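Phosphoribosylaminoimidazole carboxylase, ATPase subunit (Bacillus anthracis, PDB 3V4S) probably catalyses the ATP-dependent carboxylation of aminoimidazole ribonucleotide with bicarbonate, giving N5-carboxyaminoimidazole ribonucleotide in purine biosynthesis. Local coordinates at residues Q287-T292 / N359-N364. Numbering follows the deposited sequence.
Sequences QDACET and NILNDN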
ATOM      1  N   GLN B 287       4.864   2.810  -6.003  1.00 19.31           N
ATOM      2  CA  GLN B 287       4.112   2.067  -4.984  1.00 19.83           C
ATOM      3  C   GLN B 287       4.995   1.807  -3.778  1.00 19.73           C
ATOM      4  O   GLN B 287       4.515   1.790  -2.664  1.00 20.87           O
ATOM      5  CB  GLN B 287       3.641   0.721  -5.526  1.00 19.56           C
ATOM      6  CG  GLN B 287       2.530   0.778  -6.571  1.00 19.53           C
ATOM      7  CD  GLN B 287       2.008  -0.615  -6.864  1.00 19.95           C
ATOM      8  OE1 GLN B 287       2.749  -1.471  -7.356  1.00 22.65           O
ATOM      9  NE2 GLN B 287       0.758  -0.868  -6.524  1.00 19.65           N
ATOM     10  N   ASP B 288       6.289   1.610  -4.028  1.00 20.29           N
ATOM     11  CA  ASP B 288       7.250   1.274  -2.990  1.00 21.16           C
ATOM     12  C   ASP B 288       8.327   2.321  -2.743  1.00 21.36           C
ATOM     13  O   ASP B 288       8.955   2.290  -1.689  1.00 19.97           O
ATOM     14  CB  ASP B 288       7.887  -0.089  -3.299  1.00 21.69           C
ATOM     15  CG  ASP B 288       6.854  -1.199  -3.320  1.00 22.12           C
ATOM     16  OD1 ASP B 288       6.223  -1.424  -2.268  1.00 24.08           O
ATOM     17  OD2 ASP B 288       6.632  -1.812  -4.377  1.00 22.24           O
ATOM     18  N   ALA B 289       8.539   3.243  -3.692  1.00 21.82           N
ATOM     19  CA  ALA B 289       9.688   4.174  -3.601  1.00 22.30           C
ATOM     20  C   ALA B 289       9.314   5.637  -3.356  1.00 21.89           C
ATOM     21  O   ALA B 289      10.174   6.457  -2.998  1.00 21.06           O
ATOM     22  CB  ALA B 289      10.586   4.059  -4.825  1.00 22.08           C
ATOM     23  N   CYS B 290       8.040   5.965  -3.511  1.00 22.74           N
ATOM     24  CA  CYS B 290       7.610   7.348  -3.279  1.00 23.42           C
ATOM     25  C   CYS B 290       6.747   7.490  -2.067  1.00 23.38           C
ATOM     26  O   CYS B 290       6.178   6.518  -1.568  1.00 23.33           O
ATOM     27  CB  CYS B 290       6.882   7.927  -4.500  1.00 23.33           C
ATOM     28  SG  CYS B 290       7.977   8.160  -5.897  1.00 27.38           S
ATOM     29  N   GLU B 291       6.618   8.729  -1.618  1.00 22.95           N
ATOM     30  CA  GLU B 291       5.790   9.041  -0.477  1.00 24.51           C
ATOM     31  C   GLU B 291       4.301   8.723  -0.772  1.00 23.92           C
ATOM     32  O   GLU B 291       3.567   8.259   0.114  1.00 23.12           O
ATOM     33  CB  GLU B 291       6.041  10.509  -0.086  1.00 26.09           C
ATOM     34  CG  GLU B 291       5.545  10.898   1.292  1.00 26.50           C
ATOM     35  CD  GLU B 291       5.966  12.304   1.692  1.00 28.84           C
ATOM     36  OE1 GLU B 291       5.121  13.042   2.278  1.00 29.18           O
ATOM     37  OE2 GLU B 291       7.145  12.660   1.428  1.00 28.20           O
ATOM     38  N   THR B 292       3.882   8.933  -2.024  1.00 22.12           N
ATOM     39  CA  THR B 292       2.540   8.559  -2.510  1.00 21.57           C
ATOM     40  C   THR B 292       2.680   7.765  -3.819  1.00 21.27           C
ATOM     41  O   THR B 292       3.558   8.057  -4.637  1.00 20.17           O
ATOM     42  CB  THR B 292       1.660   9.796  -2.820  1.00 21.79           C
ATOM     43  OG1 THR B 292       1.870  10.814  -1.832  1.00 21.87           O
ATOM     44  CG2 THR B 292       0.179   9.427  -2.873  1.00 22.02           C
ATOM     45  N   ASN B 359       9.439  -4.206  -7.628  1.00 21.47           N
ATOM     46  CA  ASN B 359      10.218  -2.985  -7.367  1.00 21.59           C
ATOM     47  C   ASN B 359      11.422  -3.358  -6.518  1.00 22.33           C
ATOM     48  O   ASN B 359      11.266  -3.851  -5.402  1.00 21.55           O
ATOM     49  CB  ASN B 359       9.376  -1.916  -6.669  1.00 20.39           C
ATOM     50  CG  ASN B 359       8.304  -1.330  -7.574  1.00 20.59           C
ATOM     51  OD1 ASN B 359       8.538  -1.116  -8.766  1.00 20.04           O
ATOM     52  ND2 ASN B 359       7.126  -1.035  -7.002  1.00 18.91           N
ATOM     53  N   ILE B 360      12.616  -3.153  -7.074  1.00 22.06           N
ATOM     54  CA  ILE B 360      13.869  -3.482  -6.394  1.00 22.40           C
ATOM     55  C   ILE B 360      14.432  -2.200  -5.786  1.00 23.85           C
ATOM     56  O   ILE B 360      14.887  -1.303  -6.506  1.00 24.64           O
ATOM     57  CB  ILE B 360      14.884  -4.153  -7.348  1.00 21.36           C
ATOM     58  CG1 ILE B 360      14.254  -5.368  -8.035  1.00 20.39           C
ATOM     59  CG2 ILE B 360      16.147  -4.582  -6.592  1.00 21.70           C
ATOM     60  CD1 ILE B 360      15.144  -6.070  -9.046  1.00 21.19           C
ATOM     61  N   LEU B 361      14.363  -2.096  -4.461  1.00 23.27           N
ATOM     62  CA  LEU B 361      14.829  -0.896  -3.784  1.00 25.27           C
ATOM     63  C   LEU B 361      16.258  -1.085  -3.297  1.00 24.50           C
ATOM     64  O   LEU B 361      16.610  -2.129  -2.742  1.00 23.65           O
ATOM     65  CB  LEU B 361      13.942  -0.535  -2.584  1.00 26.16           C
ATOM     66  CG  LEU B 361      12.412  -0.400  -2.679  1.00 27.95           C
ATOM     67  CD1 LEU B 361      11.922   0.475  -1.536  1.00 28.47           C
ATOM     68  CD2 LEU B 361      11.917   0.160  -3.991  1.00 26.38           C
ATOM     69  N   ASN B 362      17.069  -0.055  -3.473  1.00 25.79           N
ATOM     70  CA  ASN B 362      18.433  -0.089  -2.985  1.00 27.70           C
ATOM     71  C   ASN B 362      18.983   1.316  -2.949  1.00 30.36           C
ATOM     72  O   ASN B 362      18.599   2.142  -3.779  1.00 29.36           O
ATOM     73  CB  ASN B 362      19.299  -0.981  -3.872  1.00 28.04           C
ATOM     74  CG  ASN B 362      20.562  -1.432  -3.170  1.00 29.87           C
ATOM     75  OD1 ASN B 362      21.516  -0.662  -3.021  1.00 31.23           O
ATOM     76  ND2 ASN B 362      20.578  -2.682  -2.734  1.00 29.19           N
ATOM     77  N   ASP B 363      19.871   1.589  -1.987  1.00 31.25           N
ATOM     78  CA  ASP B 363      20.513   2.896  -1.894  1.00 34.09           C
ATOM     79  C   ASP B 363      21.326   3.147  -3.153  1.00 34.20           C
ATOM     80  O   ASP B 363      21.460   4.277  -3.603  1.00 34.88           O
ATOM     81  CB  ASP B 363      21.411   2.974  -0.661  1.00 35.41           C
ATOM     82  CG  ASP B 363      20.621   3.000   0.618  1.00 38.46           C
ATOM     83  OD1 ASP B 363      19.489   3.536   0.608  1.00 40.16           O
ATOM     84  OD2 ASP B 363      21.122   2.484   1.629  1.00 40.75           O
ATOM     85  N   ASN B 364      21.843   2.076  -3.729  1.00 34.82           N
ATOM     86  CA  ASN B 364      22.607   2.209  -4.944  1.00 36.73           C
ATOM     87  C   ASN B 364      21.900   1.613  -6.134  1.00 34.51           C
ATOM     88  O   ASN B 364      21.676   0.400  -6.211  1.00 34.71           O
ATOM     89  CB  ASN B 364      23.993   1.601  -4.810  1.00 38.57           C
ATOM     90  CG  ASN B 364      24.876   1.973  -5.979  1.00 44.10           C
ATOM     91  OD1 ASN B 364      24.791   1.376  -7.062  1.00 45.57           O
ATOM     92  ND2 ASN B 364      25.696   2.997  -5.786  1.00 42.95           N
TER
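The carboxylate of Asp288 and the amide of Asn359 meet through OD2 and ND2, with their planes turned 71° apart and no face-to-face stacking. Asn359 ND2 donates to Asp288 OD2 over 2.8 Å, and the bond is nearly straight at 171°. It runs almost within the amide plane of Asn359. It reaches OD2 on the anti side, slightly out of the carboxylate plane. Asp288 CG stands beside its own backbone N, opposite the carbonyl carbon (chi1 -62°). This turn and the inward CB bring the carboxylate to the strand. Asn359 CB also lies 3.6 Å from Asp288 OD2.

Each end of this bond has a second partner. Asp288 OD2 also bonds to His342 NE2 on strand 339-343, and Asn359 ND2 also bonds to the backbone O of His284. The amide nitrogen therefore ties Asp288 to the chain just before its helix. Gln287 adds little here. Its OE1 bonds to His357 NE2, and its NE2 to Glu35 of the second subunit.

Leu361 supplies the apolar half. Its CD2 branch packs against Asp288 CB at 4.1 Å and Ala289 CB at 4.2 Å. Its CD1 branch lies 3.5 Å from Asp288 O. Val316 of strand 316-322 touches both Ala289 and Leu361, and Glu291 of the second subunit packs on Leu361.

The contact joins the short, weakly bonded helical turn at 286-289, within the ATP-grasp part, to strand 354-361 of the carboxylase C-terminal part. That strand lies between strands 316-322 and 339-343 in the antiparallel sheet, close to the subunit interface.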